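Local coordinates for protein with a SET domain within carboxy region (Cryptosporidium parvum, PDB 4LDG), which probably acts as a SET-domain histone H4 lysine methyltransferase, the chain here being the carboxy-terminal half of a longer protein, at residues A[101-112]-A[126-137]; A[149-157]-A[250-258]. One frame throughout, in Å; residues are numbered along the deposited sequence.

Overall arrangement
Both contacts belong to one chain and follow each other along it: interaction 1 is complete before interaction 2 opens. Their centres are 20 Å apart and their nearest atoms about 7 Å, so they do not touch. Interaction 1 is a buried, mainly apolar packing of helix 98-104 and the hairpin after it on helix 121-134. Interaction 2 is a backbone-bonded pairing within the SET domain, where 250-258 runs antiparallel to strand 151-154. It lies beside Asn-222 of the Asn-His signature, which in SET domains generally forms part of the cofactor site. The chain joins the two through strand 140-143, which follows helix 121-134 and pairs with strand 151-154.

Interaction 1: A[101-112]-A[126-137]; sequences IEATIDMNYKVI and IIYKYCILNEIH
Tyr-130, whose ring packs against Ile-101, has a carbonyl gripped twice by Asn-134. Asn-134 N reaches Tyr-130 O at 3.0 Å, and Asn-134 ND2 comes to the same Tyr-130 O at 3.1 Å from the opposite face of the carbonyl plane. That amide nitrogen, also bonded to Ser-91, sits over the centre of one face of the Tyr-130 ring. The other face takes Ile-101: its CG2 stands 3.6 Å from the centroid of the Tyr-130 ring and only 8° off the normal, a CH-pi contact. Tyr-130 CG is anti to the backbone N (chi1 -172°), which swings the ring off helix 121-134 toward helix 98-104, and its OH bonds to Ser-87. Ile-105 approaches the ring obliquely, with CD1 3.6 Å from Tyr-130 CD2. A Met-aromatic contact from Met-107 SD rests on one of two modelled conformers and is doubtful.

Helix 98-104 runs straight into a short beta hairpin, 105-106 with 111-112, closed by a G1 beta bulge and an Asx turn at Asp-106. The facing helix ends in a Schellman motif at Glu-135. Nearer the start of segment 126-137, Thr-104 CG2 meets Ile-127 CD1 at 3.7 Å, and the side chains of Ile-101 and Ile-126 cross at about a right angle, CD1 of Ile-101 3.7 Å from CG2 of Ile-126. Ile-112 CD1 and Cys-131 SG are neighbours, and both side chains also touch Phe-163 of strand 163-166. Past the end of helix 121-134 the bent Lys-110 chain lies against Ile-136, CD to CD1 3.6 Å. Water 1 donates to Lys-110 O at 2.6 Å and accepts from His-137 N.

Interaction 2: A[149-157]-A[250-258]; sequences GRCVIAGSL and DIICGEELL
Val-152 holds CG1 opposite its backbone N (chi1 -178°), while Leu-257 turns CG away from its carbonyl carbon (chi1 -54°); Val-152 CG1 and Leu-257 CD1 thereby meet at 3.8 Å. Glu-256, extended from chi1 outward, lays its carboxylate alongside Cys-151, with OE2 3.4 Å from Cys-151 CB. Water 2 accepts from Val-152 N and lies within bonding distance of Glu-256 OE2 and Leu-257 O, though it may not serve both at once.

The backbones run antiparallel, with Ile-153 and Glu-256 as a non-hydrogen-bonded pair between two nearly straight bonds: Leu-257 N to Val-152 O, 2.7 Å, and Ala-154 N to Glu-255 O, 2.9 Å. Since strand 140-143 pairs with the other edge of 151-154, segment 250-258 flanks the remaining one. Gly-Glu-Glu-Leu at 254-257 opens the Gly-Glu-Glu-Leu-x-x-Asp-Tyr type of motif known from SET domains, and here Glu-256 OE2 bonds to Asn-222 of the Asn-His motif.

A type II turn from Ile-252 to Glu-255 leads into it, with Gly-254, at positive phi, in its third position. Gly-254 N donates to Ala-154 O at 2.9 Å, and Glu-255 OE1 accepts from Ile-252 N. Ala-154 CB tucks against Ile-252 O at 3.5 Å, and Leu-157 CD1 lies 3.6 Å from Ile-251 O.

Interaction 1: A[101-112]-A[126-137]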
loop_
_atom_site.group_PDB
_atom_site.type_symbol
_atom_site.label_atom_id
_atom_site.label_comp_id
_atom_site.label_asym_id
_atom_site.label_seq_id
_atom_site.Cartn_x
_atom_site.Cartn_y
_atom_site.Cartn_z
ATOM N N ILE A 101 16.024 11.218 -3.227
ATOM C CA ILE A 101 15.226 10.077 -3.647
ATOM C C ILE A 101 16.104 8.873 -3.898
ATOM O O ILE A 101 15.794 7.798 -3.418
ATOM C CB ILE A 101 14.397 10.402 -4.893
ATOM C CG1 ILE A 101 13.260 11.348 -4.520
ATOM C CG2 ILE A 101 13.827 9.148 -5.512
ATOM C CD1 ILE A 101 12.555 11.948 -5.716
ATOM N N GLU A 102 17.224 9.050 -4.612
ATOM C CA GLU A 102 18.066 7.922 -4.966
ATOM C C GLU A 102 18.825 7.374 -3.767
ATOM O O GLU A 102 19.141 6.189 -3.731
ATOM C CB GLU A 102 19.051 8.299 -6.074
ATOM C CG GLU A 102 18.358 8.747 -7.341
ATOM C CD GLU A 102 19.031 8.252 -8.606
ATOM O OE1 GLU A 102 20.174 8.700 -8.831
ATOM O OE2 GLU A 102 18.403 7.465 -9.377
ATOM N N ALA A 103 19.110 8.233 -2.789
ATOM C CA ALA A 103 19.671 7.773 -1.531
ATOM C C ALA A 103 18.610 7.098 -0.664
ATOM O O ALA A 103 18.911 6.160 0.058
ATOM C CB ALA A 103 20.281 8.922 -0.765
ATOM N N THR A 104 17.381 7.577 -0.716
ATOM C CA THR A 104 16.354 7.058 0.179
ATOM C C THR A 104 15.827 5.725 -0.321
ATOM O O THR A 104 15.587 4.826 0.469
ATOM C CB THR A 104 15.224 8.075 0.334
ATOM O OG1 THR A 104 15.771 9.283 0.897
ATOM C CG2 THR A 104 14.106 7.536 1.225
ATOM N N ILE A 105 15.693 5.591 -1.640
ATOM C CA ILE A 105 15.130 4.402 -2.264
ATOM C C ILE A 105 16.168 3.704 -3.126
ATOM O O ILE A 105 16.844 4.364 -3.931
ATOM C CB ILE A 105 13.946 4.794 -3.157
ATOM C CG1 ILE A 105 12.798 5.247 -2.256
ATOM C CG2 ILE A 105 13.526 3.612 -4.041
ATOM C CD1 ILE A 105 11.865 6.201 -2.908
ATOM N N ASP A 106 16.318 2.392 -2.936
ATOM C CA ASP A 106 17.221 1.585 -3.764
ATOM C C ASP A 106 16.432 1.210 -4.984
ATOM O O ASP A 106 15.482 0.437 -4.879
ATOM C CB ASP A 106 17.638 0.323 -3.021
ATOM C CG ASP A 106 18.615 -0.546 -3.824
ATOM O OD1 ASP A 106 19.703 -0.862 -3.265
ATOM O OD2 ASP A 106 18.286 -0.910 -4.994
ATOM N N MET A 107 16.843 1.749 -6.128
ATOM C CA MET A 107 16.143 1.552 -7.393
ATOM C C MET A 107 16.369 0.170 -8.013
ATOM O O MET A 107 15.640 -0.228 -8.920
ATOM C CB MET A 107 16.546 2.652 -8.381
ATOM C CG MET A 107 15.478 3.730 -8.613
ATOM S SD MET A 107 15.198 4.896 -7.264
ATOM C CE MET A 107 16.119 6.307 -7.829
ATOM N N ASN A 108 17.355 -0.570 -7.521
ATOM C CA ASN A 108 17.629 -1.900 -8.043
ATOM C C ASN A 108 16.638 -2.890 -7.428
ATOM O O ASN A 108 16.050 -3.712 -8.134
ATOM C CB ASN A 108 19.094 -2.316 -7.819
ATOM C CG ASN A 108 20.080 -1.305 -8.398
ATOM O OD1 ASN A 108 19.993 -0.937 -9.575
ATOM N ND2 ASN A 108 20.999 -0.821 -7.566
ATOM N N TYR A 109 16.402 -2.775 -6.127
ATOM C CA TYR A 109 15.511 -3.705 -5.436
ATOM C C TYR A 109 14.102 -3.171 -5.128
ATOM O O TYR A 109 13.246 -3.929 -4.696
ATOM C CB TYR A 109 16.205 -4.210 -4.168
ATOM C CG TYR A 109 17.437 -5.044 -4.485
ATOM C CD1 TYR A 109 17.317 -6.389 -4.760
ATOM C CD2 TYR A 109 18.708 -4.478 -4.532
ATOM C CE1 TYR A 109 18.417 -7.161 -5.079
ATOM C CE2 TYR A 109 19.819 -5.241 -4.844
ATOM C CZ TYR A 109 19.661 -6.584 -5.122
ATOM O OH TYR A 109 20.736 -7.372 -5.428
ATOM N N LYS A 110 13.870 -1.879 -5.361
ATOM C CA LYS A 110 12.593 -1.197 -5.093
ATOM C C LYS A 110 12.208 -1.290 -3.608
ATOM O O LYS A 110 11.129 -1.774 -3.247
ATOM C CB LYS A 110 11.481 -1.740 -6.001
ATOM C CG LYS A 110 11.839 -1.801 -7.490
ATOM C CD LYS A 110 11.285 -0.637 -8.308
ATOM C CE LYS A 110 10.831 -1.082 -9.705
ATOM N NZ LYS A 110 9.623 -1.973 -9.647
ATOM N N VAL A 111 13.132 -0.860 -2.753
ATOM C CA VAL A 111 12.916 -0.824 -1.327
ATOM C C VAL A 111 13.228 0.544 -0.824
ATOM O O VAL A 111 14.041 1.269 -1.405
ATOM C CB VAL A 111 13.796 -1.810 -0.535
ATOM C CG1 VAL A 111 13.351 -3.233 -0.793
ATOM C CG2 VAL A 111 15.270 -1.646 -0.883
ATOM N N ILE A 112 12.585 0.879 0.281
ATOM C CA ILE A 112 12.867 2.092 0.999
ATOM C C ILE A 112 14.040 1.747 1.913
ATOM O O ILE A 112 13.878 1.020 2.892
ATOM C CB ILE A 112 11.664 2.597 1.787
ATOM C CG1 ILE A 112 10.507 2.865 0.852
ATOM C CG2 ILE A 112 12.016 3.901 2.506
ATOM C CD1 ILE A 112 9.273 3.377 1.600
ATOM N N ILE A 126 7.391 13.941 -1.117
ATOM C CA ILE A 126 8.201 13.631 -2.283
ATOM C C ILE A 126 8.413 12.126 -2.389
ATOM O O ILE A 126 8.204 11.535 -3.444
ATOM C CB ILE A 126 9.524 14.432 -2.262
ATOM C CG1 ILE A 126 9.204 15.898 -2.621
ATOM C CG2 ILE A 126 10.567 13.835 -3.202
ATOM C CD1 ILE A 126 10.199 16.909 -2.108
ATOM N N ILE A 127 8.781 11.499 -1.294
ATOM C CA ILE A 127 8.992 10.050 -1.277
ATOM C C ILE A 127 7.710 9.245 -1.562
ATOM O O ILE A 127 7.731 8.294 -2.346
ATOM C CB ILE A 127 9.609 9.604 0.073
ATOM C CG1 ILE A 127 10.968 10.297 0.285
ATOM C CG2 ILE A 127 9.771 8.081 0.140
ATOM C CD1 ILE A 127 12.015 9.933 -0.758
ATOM N N TYR A 128 6.600 9.624 -0.955
ATOM C CA TYR A 128 5.337 8.935 -1.186
ATOM C C TYR A 128 4.895 9.000 -2.643
ATOM O O TYR A 128 4.556 7.989 -3.263
ATOM C CB TYR A 128 4.256 9.553 -0.272
ATOM C CG TYR A 128 4.473 9.291 1.217
ATOM C CD1 TYR A 128 5.134 8.164 1.667
ATOM C CD2 TYR A 128 3.989 10.169 2.163
ATOM C CE1 TYR A 128 5.296 7.924 3.000
ATOM C CE2 TYR A 128 4.170 9.946 3.514
ATOM C CZ TYR A 128 4.806 8.803 3.930
ATOM O OH TYR A 128 4.996 8.572 5.298
ATOM N N LYS A 129 4.926 10.202 -3.185
ATOM C CA LYS A 129 4.638 10.426 -4.590
ATOM C C LYS A 129 5.520 9.547 -5.466
ATOM O O LYS A 129 5.034 8.885 -6.387
ATOM C CB LYS A 129 4.836 11.903 -4.929
ATOM C CG LYS A 129 4.513 12.254 -6.370
ATOM C CD LYS A 129 4.312 13.751 -6.583
ATOM C CE LYS A 129 4.242 14.022 -8.069
ATOM N NZ LYS A 129 3.721 15.380 -8.445
ATOM N N TYR A 130 6.812 9.504 -5.165
ATOM C CA TYR A 130 7.700 8.653 -5.940
ATOM C C TYR A 130 7.316 7.176 -5.833
ATOM O O TYR A 130 7.331 6.469 -6.826
ATOM C CB TYR A 130 9.161 8.860 -5.523
ATOM C CG TYR A 130 10.160 8.153 -6.420
ATOM C CD1 TYR A 130 10.706 8.794 -7.546
ATOM C CD2 TYR A 130 10.560 6.861 -6.148
ATOM C CE1 TYR A 130 11.624 8.169 -8.354
ATOM C CE2 TYR A 130 11.468 6.207 -6.962
ATOM C CZ TYR A 130 11.993 6.864 -8.069
ATOM O OH TYR A 130 12.893 6.203 -8.872
ATOM N N CYS A 131 7.024 6.689 -4.629
ATOM C CA CYS A 131 6.637 5.259 -4.460
ATOM C C CYS A 131 5.312 4.937 -5.172
ATOM O O CYS A 131 5.160 3.894 -5.810
ATOM C CB CYS A 131 6.509 4.900 -2.997
ATOM S SG CYS A 131 8.008 5.080 -2.017
ATOM N N ILE A 132 4.361 5.852 -5.088
ATOM C CA ILE A 132 3.080 5.630 -5.738
ATOM C C ILE A 132 3.266 5.435 -7.240
ATOM O O ILE A 132 2.736 4.494 -7.819
ATOM C CB ILE A 132 2.097 6.781 -5.485
ATOM C CG1 ILE A 132 1.636 6.731 -4.042
ATOM C CG2 ILE A 132 0.870 6.622 -6.389
ATOM C CD1 ILE A 132 0.844 7.935 -3.604
ATOM N N LEU A 133 4.032 6.329 -7.864
ATOM C CA LEU A 133 4.125 6.363 -9.327
ATOM C C LEU A 133 5.111 5.357 -9.908
ATOM O O LEU A 133 4.943 4.946 -11.043
ATOM C CB LEU A 133 4.465 7.774 -9.800
ATOM C CG LEU A 133 3.325 8.783 -9.640
ATOM C CD1 LEU A 133 3.811 10.187 -9.837
ATOM C CD2 LEU A 133 2.191 8.487 -10.608
ATOM N N ASN A 134 6.123 4.953 -9.148
ATOM C CA ASN A 134 7.081 3.942 -9.625
ATOM C C ASN A 134 6.848 2.567 -9.008
ATOM O O ASN A 134 7.694 1.707 -9.110
ATOM C CB ASN A 134 8.516 4.417 -9.342
ATOM C CG ASN A 134 8.843 5.675 -10.095
ATOM O OD1 ASN A 134 8.889 5.667 -11.320
ATOM N ND2 ASN A 134 9.028 6.776 -9.379
ATOM N N GLU A 135 5.711 2.386 -8.338
ATOM C CA GLU A 135 5.276 1.083 -7.817
ATOM C C GLU A 135 6.218 0.517 -6.772
ATOM O O GLU A 135 6.516 -0.663 -6.785
ATOM C CB GLU A 135 5.082 0.059 -8.943
ATOM C CG GLU A 135 4.113 0.474 -10.038
ATOM C CD GLU A 135 2.645 0.288 -9.676
ATOM O OE1 GLU A 135 2.324 -0.162 -8.544
ATOM O OE2 GLU A 135 1.789 0.597 -10.538
ATOM N N ILE A 136 6.676 1.356 -5.865
ATOM C CA ILE A 136 7.470 0.901 -4.743
ATOM C C ILE A 136 6.493 0.576 -3.616
ATOM O O ILE A 136 5.562 1.343 -3.386
ATOM C CB ILE A 136 8.413 1.993 -4.202
ATOM C CG1 ILE A 136 9.172 2.702 -5.312
ATOM C CG2 ILE A 136 9.384 1.405 -3.178
ATOM C CD1 ILE A 136 10.239 1.865 -5.939
ATOM N N HIS A 137 6.701 -0.539 -2.918
ATOM C CA HIS A 137 5.869 -0.881 -1.744
ATOM C C HIS A 137 6.663 -1.626 -0.702
ATOM O O HIS A 137 7.755 -2.127 -0.969
ATOM C CB HIS A 137 4.620 -1.687 -2.129
ATOM C CG HIS A 137 4.873 -2.725 -3.165
ATOM N ND1 HIS A 137 4.444 -2.593 -4.471
ATOM C CD2 HIS A 137 5.553 -3.893 -3.106
ATOM C CE1 HIS A 137 4.845 -3.637 -5.172
ATOM N NE2 HIS A 137 5.516 -4.443 -4.367
HETATM O O HOH W 1 8.720 -2.560 -3.975
#

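Interaction 2: A[149-157]-A[250-258]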
loop_
_atom_site.group_PDB
_atom_site.type_symbol
_atom_site.label_atom_id
_atom_site.label_comp_id
_atom_site.label_asym_id
_atom_site.label_seq_id
_atom_site.Cartn_x
_atom_site.Cartn_y
_atom_site.Cartn_z
ATOM N N GLY A 149 -8.756 -16.528 8.868
ATOM C CA GLY A 149 -9.030 -16.324 7.435
ATOM C C GLY A 149 -7.792 -15.885 6.653
ATOM O O GLY A 149 -6.670 -16.262 6.998
ATOM N N ARG A 150 -8.005 -15.111 5.584
ATOM C CA ARG A 150 -6.916 -14.468 4.855
ATOM C C ARG A 150 -6.369 -13.327 5.731
ATOM O O ARG A 150 -7.122 -12.698 6.471
ATOM C CB ARG A 150 -7.390 -13.911 3.495
ATOM C CG ARG A 150 -7.615 -14.960 2.403
ATOM C CD ARG A 150 -8.344 -14.417 1.165
ATOM N N CYS A 151 -5.062 -13.080 5.670
ATOM C CA CYS A 151 -4.496 -11.872 6.251
ATOM C C CYS A 151 -3.215 -11.414 5.550
ATOM O O CYS A 151 -2.672 -12.116 4.723
ATOM C CB CYS A 151 -4.251 -12.060 7.740
ATOM S SG CYS A 151 -2.980 -13.269 8.031
ATOM N N VAL A 152 -2.765 -10.203 5.878
ATOM C CA VAL A 152 -1.618 -9.597 5.238
ATOM C C VAL A 152 -0.598 -9.364 6.337
ATOM O O VAL A 152 -0.904 -8.783 7.383
ATOM C CB VAL A 152 -2.009 -8.282 4.525
ATOM C CG1 VAL A 152 -0.819 -7.681 3.817
ATOM C CG2 VAL A 152 -3.121 -8.542 3.511
ATOM N N ILE A 153 0.612 -9.854 6.109
ATOM C CA ILE A 153 1.680 -9.717 7.067
ATOM C C ILE A 153 2.861 -9.007 6.442
ATOM O O ILE A 153 3.034 -9.006 5.203
ATOM C CB ILE A 153 2.171 -11.089 7.578
ATOM C CG1 ILE A 153 2.645 -11.975 6.414
ATOM C CG2 ILE A 153 1.084 -11.806 8.381
ATOM C CD1 ILE A 153 3.481 -13.182 6.846
ATOM N N ALA A 154 3.693 -8.434 7.312
ATOM C CA ALA A 154 4.950 -7.852 6.894
ATOM C C ALA A 154 5.907 -8.980 6.518
ATOM O O ALA A 154 6.081 -9.906 7.296
ATOM C CB ALA A 154 5.541 -7.019 8.016
ATOM N N GLY A 155 6.495 -8.900 5.324
ATOM C CA GLY A 155 7.514 -9.825 4.866
ATOM C C GLY A 155 8.894 -9.469 5.371
ATOM O O GLY A 155 9.805 -10.290 5.323
ATOM N N SER A 156 9.055 -8.245 5.850
ATOM C CA SER A 156 10.283 -7.823 6.539
ATOM C C SER A 156 9.949 -6.562 7.312
ATOM O O SER A 156 8.809 -6.081 7.251
ATOM C CB SER A 156 11.402 -7.552 5.549
ATOM O OG SER A 156 10.973 -6.547 4.660
ATOM N N LEU A 157 10.915 -6.031 8.050
ATOM C CA LEU A 157 10.704 -4.805 8.829
ATOM C C LEU A 157 10.050 -3.707 7.996
ATOM O O LEU A 157 10.485 -3.403 6.891
ATOM C CB LEU A 157 12.036 -4.276 9.362
ATOM C CG LEU A 157 12.033 -3.028 10.262
ATOM C CD1 LEU A 157 11.127 -3.151 11.488
ATOM C CD2 LEU A 157 13.466 -2.773 10.718
ATOM N N ASP A 250 7.173 0.993 13.726
ATOM C CA ASP A 250 7.886 -0.166 13.232
ATOM C C ASP A 250 6.978 -1.372 13.331
ATOM O O ASP A 250 6.457 -1.654 14.384
ATOM C CB ASP A 250 9.169 -0.379 14.047
ATOM C CG ASP A 250 10.257 0.686 13.741
ATOM O OD1 ASP A 250 10.002 1.652 12.989
ATOM O OD2 ASP A 250 11.389 0.549 14.257
ATOM N N ILE A 251 6.751 -2.031 12.204
ATOM C CA ILE A 251 6.015 -3.271 12.121
ATOM C C ILE A 251 7.073 -4.357 11.858
ATOM O O ILE A 251 7.809 -4.271 10.866
ATOM C CB ILE A 251 5.014 -3.231 10.955
ATOM C CG1 ILE A 251 4.005 -2.101 11.149
ATOM C CG2 ILE A 251 4.272 -4.543 10.802
ATOM C CD1 ILE A 251 3.056 -1.954 9.985
ATOM N N ILE A 252 7.172 -5.355 12.745
ATOM C CA ILE A 252 8.189 -6.375 12.559
ATOM C C ILE A 252 7.743 -7.437 11.581
ATOM O O ILE A 252 6.553 -7.589 11.268
ATOM C CB ILE A 252 8.695 -7.029 13.869
ATOM C CG1 ILE A 252 7.618 -7.896 14.509
ATOM C CG2 ILE A 252 9.214 -5.956 14.823
ATOM C CD1 ILE A 252 8.102 -8.647 15.725
ATOM N N CYS A 253 8.752 -8.116 11.065
ATOM C CA CYS A 253 8.612 -9.235 10.168
ATOM C C CYS A 253 7.664 -10.277 10.764
ATOM O O CYS A 253 7.782 -10.619 11.938
ATOM C CB CYS A 253 10.007 -9.836 9.949
ATOM S SG CYS A 253 10.044 -11.306 8.918
ATOM N N GLY A 254 6.716 -10.756 9.955
ATOM C CA GLY A 254 5.712 -11.718 10.401
ATOM C C GLY A 254 4.434 -11.114 10.990
ATOM O O GLY A 254 3.399 -11.758 11.056
ATOM N N GLU A 255 4.499 -9.868 11.413
ATOM C CA GLU A 255 3.377 -9.236 12.082
ATOM C C GLU A 255 2.275 -8.855 11.082
ATOM O O GLU A 255 2.532 -8.418 9.957
ATOM C CB GLU A 255 3.911 -8.030 12.845
ATOM C CG GLU A 255 2.916 -7.033 13.387
ATOM C CD GLU A 255 3.599 -6.051 14.340
ATOM O OE1 GLU A 255 4.847 -5.863 14.272
ATOM O OE2 GLU A 255 2.886 -5.466 15.174
ATOM N N GLU A 256 1.035 -9.034 11.505
ATOM C CA GLU A 256 -0.115 -8.788 10.648
ATOM C C GLU A 256 -0.271 -7.299 10.456
ATOM O O GLU A 256 -0.049 -6.559 11.388
ATOM C CB GLU A 256 -1.394 -9.374 11.257
ATOM C CG GLU A 256 -2.625 -9.192 10.353
ATOM C CD GLU A 256 -3.919 -9.847 10.851
ATOM O OE1 GLU A 256 -3.931 -10.418 11.959
ATOM O OE2 GLU A 256 -4.937 -9.790 10.121
ATOM N N LEU A 257 -0.666 -6.865 9.255
ATOM C CA LEU A 257 -1.031 -5.474 9.053
ATOM C C LEU A 257 -2.486 -5.313 9.455
ATOM O O LEU A 257 -3.352 -6.105 9.066
ATOM C CB LEU A 257 -0.863 -5.053 7.607
ATOM C CG LEU A 257 0.498 -5.287 6.957
ATOM C CD1 LEU A 257 0.556 -4.606 5.601
ATOM C CD2 LEU A 257 1.609 -4.793 7.850
ATOM N N LEU A 258 -2.747 -4.275 10.233
ATOM C CA LEU A 258 -4.094 -3.977 10.707
ATOM C C LEU A 258 -4.411 -2.492 10.551
ATOM O O LEU A 258 -3.563 -1.648 10.751
ATOM C CB LEU A 258 -4.266 -4.419 12.165
ATOM C CG LEU A 258 -4.173 -5.935 12.414
ATOM C CD1 LEU A 258 -4.067 -6.295 13.898
ATOM C CD2 LEU A 258 -5.371 -6.631 11.778
HETATM O O HOH W 2 -4.304 -8.304 7.619
#